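Putative mandelate racemase (Bordetella bronchiseptica, PDB 3OZY) is of unknown function but belongs to the enolase superfamily and probably acts on an acid sugar or related carboxylate with the help of magnesium. Local coordinates at residues R33-V38 against V49-G54; V8-L13 against V60-I65. One frame throughout, in Å; residues are numbered along the deposited sequence.

Contact 1 (R33-V38 against V49-G54); sequences RQMILV and VGSPSG
Val38 and Gly50 form an antiparallel hydrogen-bonded pair, with Val38 N 2.8 Å from Gly50 O and Gly50 N 3.1 Å from Val38 O. A side chain on Gly50 would point to the same face as that of Val38; without one, Val38 CB and CG2 approach the Gly50 carbonyl oxygen. Beyond Gly50 the second strand ends, and side chains and a water take over from backbone pairing. Pro52, which lacks an N-H to offer a strand, is suited to this place; its ring meets Ile36 at about a right angle, CD lying 3.8 Å from Ile36 CB. The same CD is 3.3 Å from Ile36 O, and Val38 CG2 also reaches the ring. Met35 and Leu37 alternate with Ile36 and Val38 along the strand and so take the other face of the sheet, toward Ile310 of helix 309-321. Leu37 CD1 packs 4.0 Å from Val49 CB, while Met35 puts CG in the crowded position between backbone N and carbonyl carbon (chi1 70°) and then bends at its thioether, bringing CE to 3.8 Å from Ser51 CB. Ser51 holds OG anti to its own N (chi1 169°), from where it accepts the N-H of Ser53, 3.2 Å from OG, in an ST turn. Water 1 accepts from Ile36 N at 2.8 Å and donates to Ser51 OG and Ser53 O, satisfying a strand N-H where the partner strand has peeled away. Ser51 OG is also hydrogen-bonded to Asp308, which ties the loop to the barrel domain. This is a beta hairpin of the three-stranded antiparallel sheet in the N-terminal capping domain of the enolase superfamily, its second strand opening into a loop that meets the barrel.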
loop_
_atom_site.group_PDB
_atom_site.type_symbol
_atom_site.label_atom_id
_atom_site.label_comp_id
_atom_site.label_asym_id
_atom_site.label_seq_id
_atom_site.Cartn_x
_atom_site.Cartn_y
_atom_site.Cartn_z
ATOM N N ARG A 33 10.744 17.040 11.990
ATOM C CA ARG A 33 11.165 15.645 11.980
ATOM C C ARG A 33 10.355 14.876 13.018
ATOM O O ARG A 33 10.390 15.176 14.216
ATOM C CB ARG A 33 12.675 15.509 12.210
ATOM C CG ARG A 33 13.547 16.216 11.144
ATOM C CD ARG A 33 13.168 15.836 9.689
ATOM N NE ARG A 33 13.361 14.410 9.423
ATOM C CZ ARG A 33 14.506 13.860 9.036
ATOM N NH1 ARG A 33 15.589 14.600 8.832
ATOM N NH2 ARG A 33 14.565 12.552 8.837
ATOM N N GLN A 34 9.600 13.895 12.541
ATOM C CA GLN A 34 8.648 13.186 13.380
ATOM C C GLN A 34 8.907 11.689 13.362
ATOM O O GLN A 34 9.625 11.172 12.500
ATOM C CB GLN A 34 7.222 13.457 12.890
ATOM C CG GLN A 34 6.890 14.947 12.823
ATOM C CD GLN A 34 5.423 15.235 12.544
ATOM O OE1 GLN A 34 4.719 14.454 11.895
ATOM N NE2 GLN A 34 4.956 16.375 13.028
ATOM N N MET A 35 8.294 10.997 14.316
ATOM C CA MET A 35 8.336 9.541 14.347
ATOM C C MET A 35 7.276 9.021 15.288
ATOM O O MET A 35 6.719 9.762 16.109
ATOM C CB MET A 35 9.696 9.041 14.843
ATOM C CG MET A 35 9.940 9.304 16.330
ATOM S SD MET A 35 11.550 8.740 16.918
ATOM C CE MET A 35 11.325 6.965 16.802
ATOM N N ILE A 36 6.987 7.735 15.140
ATOM C CA ILE A 36 6.354 6.960 16.192
ATOM C C ILE A 36 7.428 6.144 16.890
ATOM O O ILE A 36 8.200 5.438 16.243
ATOM C CB ILE A 36 5.329 5.965 15.613
ATOM C CG1 ILE A 36 4.091 6.690 15.097
ATOM C CG2 ILE A 36 4.951 4.915 16.661
ATOM C CD1 ILE A 36 3.211 7.285 16.192
ATOM N N LEU A 37 7.479 6.243 18.216
ATOM C CA LEU A 37 8.283 5.344 19.023
ATOM C C LEU A 37 7.379 4.208 19.479
ATOM O O LEU A 37 6.472 4.418 20.288
ATOM C CB LEU A 37 8.880 6.080 20.233
ATOM C CG LEU A 37 9.680 5.208 21.200
ATOM C CD1 LEU A 37 10.897 4.625 20.525
ATOM C CD2 LEU A 37 10.095 6.008 22.439
ATOM N N VAL A 38 7.598 3.019 18.925
ATOM C CA VAL A 38 6.826 1.848 19.313
ATOM C C VAL A 38 7.388 1.298 20.613
ATOM O O VAL A 38 8.603 1.257 20.800
ATOM C CB VAL A 38 6.897 0.753 18.228
ATOM C CG1 VAL A 38 6.110 -0.494 18.657
ATOM C CG2 VAL A 38 6.377 1.297 16.899
ATOM N N VAL A 49 11.568 -1.579 21.832
ATOM C CA VAL A 49 11.151 -0.369 21.124
ATOM C C VAL A 49 11.492 -0.447 19.637
ATOM O O VAL A 49 12.370 -1.214 19.219
ATOM C CB VAL A 49 11.767 0.925 21.726
ATOM C CG1 VAL A 49 11.344 1.102 23.182
ATOM C CG2 VAL A 49 13.282 0.923 21.598
ATOM N N GLY A 50 10.781 0.351 18.848
ATOM C CA GLY A 50 10.977 0.366 17.408
ATOM C C GLY A 50 10.463 1.649 16.791
ATOM O O GLY A 50 9.979 2.543 17.488
ATOM N N SER A 51 10.575 1.745 15.469
ATOM C CA SER A 51 10.072 2.893 14.716
ATOM C C SER A 51 9.636 2.423 13.339
ATOM O O SER A 51 10.371 1.678 12.690
ATOM C CB SER A 51 11.167 3.945 14.529
ATOM O OG SER A 51 10.747 4.923 13.587
ATOM N N PRO A 52 8.457 2.872 12.879
ATOM C CA PRO A 52 7.949 2.581 11.528
ATOM C C PRO A 52 8.323 3.656 10.502
ATOM O O PRO A 52 7.638 3.802 9.489
ATOM C CB PRO A 52 6.436 2.595 11.731
ATOM C CG PRO A 52 6.267 3.695 12.772
ATOM C CD PRO A 52 7.417 3.482 13.729
ATOM N N SER A 53 9.393 4.399 10.781
ATOM C CA SER A 53 9.932 5.377 9.843
ATOM C C SER A 53 8.962 6.537 9.582
ATOM O O SER A 53 8.061 6.824 10.379
ATOM C CB SER A 53 10.346 4.669 8.545
ATOM O OG SER A 53 11.060 5.527 7.669
ATOM N N GLY A 54 9.171 7.216 8.463
ATOM C CA GLY A 54 8.386 8.383 8.096
ATOM C C GLY A 54 8.976 8.985 6.835
ATOM O O GLY A 54 10.013 8.532 6.367
HETATM O O HOH W 1 8.414 6.473 13.062
#

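Contact 2 (V8-L13 against V60-I65); sequences VKAHAL and VLKRAI
Ala10 presses its methyl group against the helix backbone, CB lying 3.9 Å from Lys62 CA, with Lys62 on one flank and Ile65 on another. A small side chain suits this spot, because strand 8-13 and helix 60-65 run almost antiparallel (173°) with axes only 7.8 Å apart. Ile65 turns CG2 anti to its backbone N, and this single methyl serves two partners: it lies 4.0 Å from Ala10 CB and 3.8 Å from Val8 CG1, the Val8 and Ile65 side chains crossing at about a right angle. Val8 and Ile65, both beta-branched, fill the seam here between sheet and helix; in this alpha+beta capping domain of the enolase superfamily helix 58-73 covers the face of the sheet bearing Val8, Ala10 and Ile36. At the margin of the contact Lys62 reaches across the strand, nearly at right angles to its run, extended until a bend at its last torsion (chi4 69°) turns the ammonium group inward. NZ then donates to Ala10 O at 2.8 Å, at a C=O...N angle of 154° and tilted somewhat from the carbonyl plane, and to water 2 at 3.0 Å. That water also accepts from Ala12 N, so lysine and strand share it. The aliphatic part of Lys62 covers Ala10, while its charge is paired with Glu66, one turn further along the helix, whose carboxylate also accepts the N-H of Ala10.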
loop_
_atom_site.group_PDB
_atom_site.type_symbol
_atom_site.label_atom_id
_atom_site.label_comp_id
_atom_site.label_asym_id
_atom_site.label_seq_id
_atom_site.Cartn_x
_atom_site.Cartn_y
_atom_site.Cartn_z
ATOM N N VAL A 8 0.905 -2.876 23.319
ATOM C CA VAL A 8 1.624 -2.358 22.159
ATOM C C VAL A 8 1.280 -0.876 22.050
ATOM O O VAL A 8 0.138 -0.518 21.750
ATOM C CB VAL A 8 1.242 -3.109 20.867
ATOM C CG1 VAL A 8 1.982 -2.515 19.681
ATOM C CG2 VAL A 8 1.551 -4.601 21.006
ATOM N N LYS A 9 2.264 -0.026 22.332
ATOM C CA LYS A 9 2.057 1.420 22.379
ATOM C C LYS A 9 2.774 2.115 21.239
ATOM O O LYS A 9 3.824 1.660 20.787
ATOM C CB LYS A 9 2.566 1.987 23.705
ATOM C CG LYS A 9 1.882 1.392 24.925
ATOM C CD LYS A 9 2.425 1.977 26.219
ATOM C CE LYS A 9 2.005 3.426 26.378
ATOM N NZ LYS A 9 2.344 3.947 27.731
ATOM N N ALA A 10 2.206 3.227 20.792
ATOM C CA ALA A 10 2.824 4.021 19.739
ATOM C C ALA A 10 2.857 5.483 20.176
ATOM O O ALA A 10 1.819 6.148 20.197
ATOM C CB ALA A 10 2.038 3.863 18.458
ATOM N N HIS A 11 4.049 5.973 20.525
ATOM C CA HIS A 11 4.229 7.354 20.994
ATOM C C HIS A 11 4.504 8.271 19.817
ATOM O O HIS A 11 5.544 8.167 19.179
ATOM C CB HIS A 11 5.413 7.466 21.967
ATOM C CG HIS A 11 5.346 6.535 23.138
ATOM N ND1 HIS A 11 4.801 6.901 24.352
ATOM C CD2 HIS A 11 5.784 5.266 23.290
ATOM C CE1 HIS A 11 4.889 5.885 25.193
ATOM N NE2 HIS A 11 5.481 4.880 24.573
ATOM N N ALA A 12 3.582 9.184 19.539
ATOM C CA ALA A 12 3.771 10.153 18.462
ATOM C C ALA A 12 4.654 11.314 18.908
ATOM O O ALA A 12 4.335 12.010 19.880
ATOM C CB ALA A 12 2.431 10.659 17.963
ATOM N N LEU A 13 5.750 11.528 18.181
ATOM C CA LEU A 13 6.739 12.538 18.536
ATOM C C LEU A 13 6.995 13.512 17.393
ATOM O O LEU A 13 7.005 13.126 16.221
ATOM C CB LEU A 13 8.059 11.869 18.920
ATOM C CG LEU A 13 8.024 10.808 20.015
ATOM C CD1 LEU A 13 9.428 10.278 20.279
ATOM C CD2 LEU A 13 7.433 11.387 21.292
ATOM N N VAL A 60 -2.372 8.058 11.721
ATOM C CA VAL A 60 -2.558 6.821 10.960
ATOM C C VAL A 60 -1.660 5.712 11.513
ATOM O O VAL A 60 -2.125 4.603 11.781
ATOM C CB VAL A 60 -2.283 7.034 9.460
ATOM C CG1 VAL A 60 -2.213 5.699 8.723
ATOM C CG2 VAL A 60 -3.350 7.923 8.850
ATOM N N LEU A 61 -0.379 6.008 11.711
ATOM C CA LEU A 61 0.538 5.027 12.269
ATOM C C LEU A 61 0.122 4.558 13.660
ATOM O O LEU A 61 0.140 3.356 13.953
ATOM C CB LEU A 61 1.952 5.596 12.327
ATOM C CG LEU A 61 2.748 5.650 11.018
ATOM C CD1 LEU A 61 4.026 6.443 11.222
ATOM C CD2 LEU A 61 3.081 4.252 10.504
ATOM N N LYS A 62 -0.209 5.505 14.529
ATOM C CA LYS A 62 -0.577 5.164 15.899
ATOM C C LYS A 62 -1.783 4.232 15.936
ATOM O O LYS A 62 -1.790 3.230 16.660
ATOM C CB LYS A 62 -0.851 6.431 16.710
ATOM C CG LYS A 62 -1.252 6.173 18.155
ATOM C CD LYS A 62 -1.465 7.506 18.877
ATOM C CE LYS A 62 -1.818 7.330 20.349
ATOM N NZ LYS A 62 -0.681 6.815 21.163
ATOM N N ARG A 63 -2.803 4.569 15.159
ATOM C CA ARG A 63 -4.005 3.744 15.079
ATOM C C ARG A 63 -3.689 2.355 14.528
ATOM O O ARG A 63 -4.133 1.344 15.076
ATOM C CB ARG A 63 -5.059 4.430 14.210
ATOM C CG ARG A 63 -6.326 3.624 13.975
ATOM C CD ARG A 63 -7.174 3.463 15.234
ATOM N NE ARG A 63 -8.247 2.515 14.940
ATOM C CZ ARG A 63 -9.157 2.092 15.815
ATOM N NH1 ARG A 63 -9.153 2.536 17.066
ATOM N NH2 ARG A 63 -10.072 1.215 15.427
ATOM N N ALA A 64 -2.931 2.290 13.437
ATOM C CA ALA A 64 -2.594 0.995 12.859
ATOM C C ALA A 64 -1.827 0.128 13.850
ATOM O O ALA A 64 -2.072 -1.071 13.963
ATOM C CB ALA A 64 -1.784 1.183 11.589
ATOM N N ILE A 65 -0.886 0.731 14.564
ATOM C CA ILE A 65 -0.047 -0.015 15.484
ATOM C C ILE A 65 -0.817 -0.468 16.732
ATOM O O ILE A 65 -0.785 -1.648 17.097
ATOM C CB ILE A 65 1.207 0.796 15.857
ATOM C CG1 ILE A 65 2.117 0.913 14.627
ATOM C CG2 ILE A 65 1.945 0.139 17.029
ATOM C CD1 ILE A 65 3.220 1.961 14.762
HETATM O O HOH W 2 0.994 9.267 20.992
#

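Both contacts build the same small domain, their centres 8 Å apart; 33-38 is the middle strand of its sheet, between 8-13 and the strand that begins 49-54. It pairs with the start of 49-54, at Gly50, in contact 1 and, along its other edge, with 8-13 of contact 2: Leu37 O to His11 N and Met35 O to Leu13 N, each 2.9 Å, are probable hydrogen bonds. Ile36 bridges the two cores, its CG2 3.6 Å from Ala10 CB, while Ile65 packs against Pro52 and Val38. Contact 1 faces the barrel domain with its magnesium site of Asp201, Glu227 and Glu254; at contact 2 Arg63 forms a salt bridge with Asp57 of the second subunit.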